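Local coordinates for packaging protein UL32 (Human herpesvirus 8 type M, PDB 6XF9), which forms a zinc-binding pentameric ring and probably directs newly made capsids to nuclear replication compartments for cleavage and packaging of viral DNA, at residues Phe72-Cys77 with Met103-Pro108. Numbering follows the deposited sequence.
Sequences FEDYAC and MHLHFP
Asp74 and His106 bridge the two arms of a helix-loop-helix unit in this largely helical protein, in which the consecutive helices 71-83 and 89-106 are joined by a short loop, and they tie the first turn of one to the C-terminal end of the other. The backbones stay well apart, the CA atoms of Asp74 and His106 being 9.4 Å from each other, and the side chains do the bridging. Both leave the backbone toward the opposite segment with CG anti to their own carbonyl carbon (chi1 -67° for Asp74, and much the same for His106), and they cross at roughly a right angle. The carboxylate meets the imidazole at its edge, OD2 lying near the ring plane, while the two flat groups are turned 58° apart. His106 NE2 gives a weak hydrogen bond to Asp74 OD2 at 2.6 Å, bent to 127° at the hydrogen. The other carboxylate oxygen, OD1, forms a salt bridge with Arg398 of helix 391-402, whose guanidinium group also takes Glu73 OE2. Asp74 is thus gripped from two helices, and the positive charge of Arg398 would be expected to stabilise its buried carboxylate as an anion. The CD2 methyl of Leu105 lies only peripherally near Asp74 OD2, at 4.4 Å. Against the imidazole, that same oxygen is displaced toward one side, with Asp74 OD2 3.0 Å from His106 CE1 but 3.8 Å from His106 CD2.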
ATOM      1  N   PHE D  72      47.261 -32.125   5.474  1.00 73.30           N
ATOM      2  CA  PHE D  72      46.502 -30.994   5.977  1.00 71.28           C
ATOM      3  C   PHE D  72      47.107 -29.680   5.516  1.00 69.94           C
ATOM      4  O   PHE D  72      46.396 -28.677   5.410  1.00 68.61           O
ATOM      5  CB  PHE D  72      46.498 -31.021   7.494  1.00 72.72           C
ATOM      6  CG  PHE D  72      45.792 -32.194   8.083  1.00 74.35           C
ATOM      7  CD1 PHE D  72      44.412 -32.219   8.170  1.00 73.20           C
ATOM      8  CD2 PHE D  72      46.517 -33.290   8.552  1.00 77.51           C
ATOM      9  CE1 PHE D  72      43.757 -33.299   8.738  1.00 74.88           C
ATOM     10  CE2 PHE D  72      45.867 -34.391   9.117  1.00 79.22           C
ATOM     11  CZ  PHE D  72      44.482 -34.396   9.210  1.00 77.72           C
ATOM     12  N   GLU D  73      48.417 -29.660   5.263  1.00 75.59           N
ATOM     13  CA  GLU D  73      49.063 -28.449   4.778  1.00 74.41           C
ATOM     14  C   GLU D  73      48.920 -28.280   3.278  1.00 72.92           C
ATOM     15  O   GLU D  73      48.920 -27.145   2.792  1.00 71.84           O
ATOM     16  CB  GLU D  73      50.545 -28.434   5.133  1.00 76.76           C
ATOM     17  CG  GLU D  73      50.858 -28.318   6.600  1.00 78.50           C
ATOM     18  CD  GLU D  73      52.358 -28.413   6.857  1.00 81.41           C
ATOM     19  OE1 GLU D  73      52.818 -27.834   7.877  1.00 82.55           O
ATOM     20  OE2 GLU D  73      53.079 -29.004   6.006  1.00 82.49           O
ATOM     21  N   ASP D  74      48.823 -29.368   2.516  1.00 66.21           N
ATOM     22  CA  ASP D  74      48.638 -29.158   1.083  1.00 65.14           C
ATOM     23  C   ASP D  74      47.202 -28.773   0.775  1.00 63.81           C
ATOM     24  O   ASP D  74      46.954 -27.936  -0.100  1.00 63.03           O
ATOM     25  CB  ASP D  74      49.041 -30.402   0.280  1.00 66.60           C
ATOM     26  CG  ASP D  74      50.533 -30.687   0.342  1.00 68.97           C
ATOM     27  OD1 ASP D  74      51.351 -29.755   0.114  1.00 68.67           O
ATOM     28  OD2 ASP D  74      50.876 -31.868   0.579  1.00 71.36           O
ATOM     29  N   TYR D  75      46.247 -29.383   1.476  1.00 50.14           N
ATOM     30  CA  TYR D  75      44.858 -28.975   1.317  1.00 49.37           C
ATOM     31  C   TYR D  75      44.682 -27.527   1.754  1.00 48.69           C
ATOM     32  O   TYR D  75      43.967 -26.759   1.102  1.00 48.00           O
ATOM     33  CB  TYR D  75      43.939 -29.922   2.088  1.00 49.89           C
ATOM     34  CG  TYR D  75      42.498 -29.482   2.186  1.00 49.38           C
ATOM     35  CD1 TYR D  75      41.689 -29.358   1.054  1.00 48.87           C
ATOM     36  CD2 TYR D  75      41.932 -29.222   3.419  1.00 49.60           C
ATOM     37  CE1 TYR D  75      40.348 -28.946   1.169  1.00 48.37           C
ATOM     38  CE2 TYR D  75      40.614 -28.822   3.543  1.00 49.30           C
ATOM     39  CZ  TYR D  75      39.821 -28.680   2.430  1.00 48.65           C
ATOM     40  OH  TYR D  75      38.495 -28.276   2.621  1.00 48.57           O
ATOM     41  N   ALA D  76      45.337 -27.130   2.848  1.00 55.47           N
ATOM     42  CA  ALA D  76      45.237 -25.750   3.310  1.00 54.88           C
ATOM     43  C   ALA D  76      45.865 -24.762   2.336  1.00 54.63           C
ATOM     44  O   ALA D  76      45.495 -23.583   2.347  1.00 54.49           O
ATOM     45  CB  ALA D  76      45.868 -25.595   4.687  1.00 55.96           C
ATOM     46  N   CYS D  77      46.838 -25.181   1.520  1.00 62.72           N
ATOM     47  CA  CYS D  77      47.350 -24.267   0.495  1.00 62.23           C
ATOM     48  C   CYS D  77      46.334 -24.055  -0.606  1.00 61.51           C
ATOM     49  O   CYS D  77      46.132 -22.926  -1.066  1.00 61.23           O
ATOM     50  CB  CYS D  77      48.640 -24.786  -0.113  1.00 62.76           C
ATOM     51  SG  CYS D  77      50.011 -24.429   0.887  1.00 63.94           S
ATOM     52  N   MET D 103      45.218 -35.749  -3.878  1.00 74.74           N
ATOM     53  CA  MET D 103      44.736 -37.101  -3.598  1.00 76.39           C
ATOM     54  C   MET D 103      45.738 -38.175  -4.014  1.00 78.69           C
ATOM     55  O   MET D 103      45.860 -39.201  -3.335  1.00 80.78           O
ATOM     56  CB  MET D 103      43.419 -37.359  -4.336  1.00 76.70           C
ATOM     57  CG  MET D 103      42.239 -36.558  -3.857  1.00 75.46           C
ATOM     58  SD  MET D 103      41.627 -37.177  -2.293  1.00 76.30           S
ATOM     59  CE  MET D 103      40.853 -38.716  -2.764  1.00 78.09           C
ATOM     60  N   HIS D 104      46.455 -37.954  -5.117  1.00 80.50           N
ATOM     61  CA  HIS D 104      47.491 -38.880  -5.551  1.00 83.07           C
ATOM     62  C   HIS D 104      48.729 -38.836  -4.659  1.00 84.64           C
ATOM     63  O   HIS D 104      49.427 -39.851  -4.528  1.00 87.79           O
ATOM     64  CB  HIS D 104      47.838 -38.575  -6.995  1.00 82.88           C
ATOM     65  CG  HIS D 104      46.782 -39.033  -7.944  1.00 83.40           C
ATOM     66  ND1 HIS D 104      46.386 -38.292  -9.034  1.00 83.04           N
ATOM     67  CD2 HIS D 104      46.001 -40.139  -7.935  1.00 84.95           C
ATOM     68  CE1 HIS D 104      45.430 -38.940  -9.679  1.00 84.36           C
ATOM     69  NE2 HIS D 104      45.174 -40.062  -9.030  1.00 85.48           N
ATOM     70  N   LEU D 105      49.031 -37.680  -4.057  1.00 63.93           N
ATOM     71  CA  LEU D 105      50.174 -37.588  -3.152  1.00 65.14           C
ATOM     72  C   LEU D 105      49.906 -38.298  -1.838  1.00 66.61           C
ATOM     73  O   LEU D 105      50.781 -39.002  -1.314  1.00 69.66           O
ATOM     74  CB  LEU D 105      50.537 -36.132  -2.874  1.00 62.93           C
ATOM     75  CG  LEU D 105      51.432 -35.289  -3.764  1.00 62.39           C
ATOM     76  CD1 LEU D 105      51.070 -35.399  -5.208  1.00 62.15           C
ATOM     77  CD2 LEU D 105      51.264 -33.870  -3.305  1.00 60.13           C
ATOM     78  N   HIS D 106      48.721 -38.095  -1.263  1.00 83.97           N
ATOM     79  CA  HIS D 106      48.486 -38.485   0.118  1.00 85.11           C
ATOM     80  C   HIS D 106      47.499 -39.628   0.310  1.00 86.23           C
ATOM     81  O   HIS D 106      47.407 -40.146   1.428  1.00 87.98           O
ATOM     82  CB  HIS D 106      48.009 -37.274   0.927  1.00 82.50           C
ATOM     83  CG  HIS D 106      48.943 -36.111   0.867  1.00 81.54           C
ATOM     84  ND1 HIS D 106      49.810 -35.801   1.890  1.00 82.86           N
ATOM     85  CD2 HIS D 106      49.144 -35.178  -0.094  1.00 79.81           C
ATOM     86  CE1 HIS D 106      50.501 -34.720   1.566  1.00 81.84           C
ATOM     87  NE2 HIS D 106      50.115 -34.321   0.366  1.00 79.89           N
ATOM     88  N   PHE D 107      46.739 -39.948  -0.734  1.00 84.55           N
ATOM     89  CA  PHE D 107      45.798 -41.060  -0.713  1.00 85.84           C
ATOM     90  C   PHE D 107      45.822 -41.789  -2.058  1.00 87.06           C
ATOM     91  O   PHE D 107      44.840 -41.743  -2.799  1.00 85.69           O
ATOM     92  CB  PHE D 107      44.384 -40.568  -0.402  1.00 83.35           C
ATOM     93  CG  PHE D 107      44.213 -40.063   1.002  1.00 82.69           C
ATOM     94  CD1 PHE D 107      44.457 -38.736   1.311  1.00 80.42           C
ATOM     95  CD2 PHE D 107      43.807 -40.918   2.015  1.00 84.71           C
ATOM     96  CE1 PHE D 107      44.300 -38.268   2.601  1.00 80.20           C
ATOM     97  CE2 PHE D 107      43.647 -40.457   3.307  1.00 84.32           C
ATOM     98  CZ  PHE D 107      43.895 -39.130   3.602  1.00 82.03           C
ATOM     99  N   PRO D 108      46.937 -42.466  -2.385  1.00 75.99           N
ATOM    100  CA  PRO D 108      46.947 -43.146  -3.692  1.00 77.18           C
ATOM    101  C   PRO D 108      46.338 -44.543  -3.683  1.00 79.82           C
ATOM    102  O   PRO D 108      46.028 -45.055  -4.761  1.00 80.46           O
ATOM    103  CB  PRO D 108      48.433 -43.183  -4.065  1.00 79.17           C
ATOM    104  CG  PRO D 108      49.139 -43.153  -2.771  1.00 80.53           C
ATOM    105  CD  PRO D 108      48.290 -42.386  -1.798  1.00 77.88           C
TER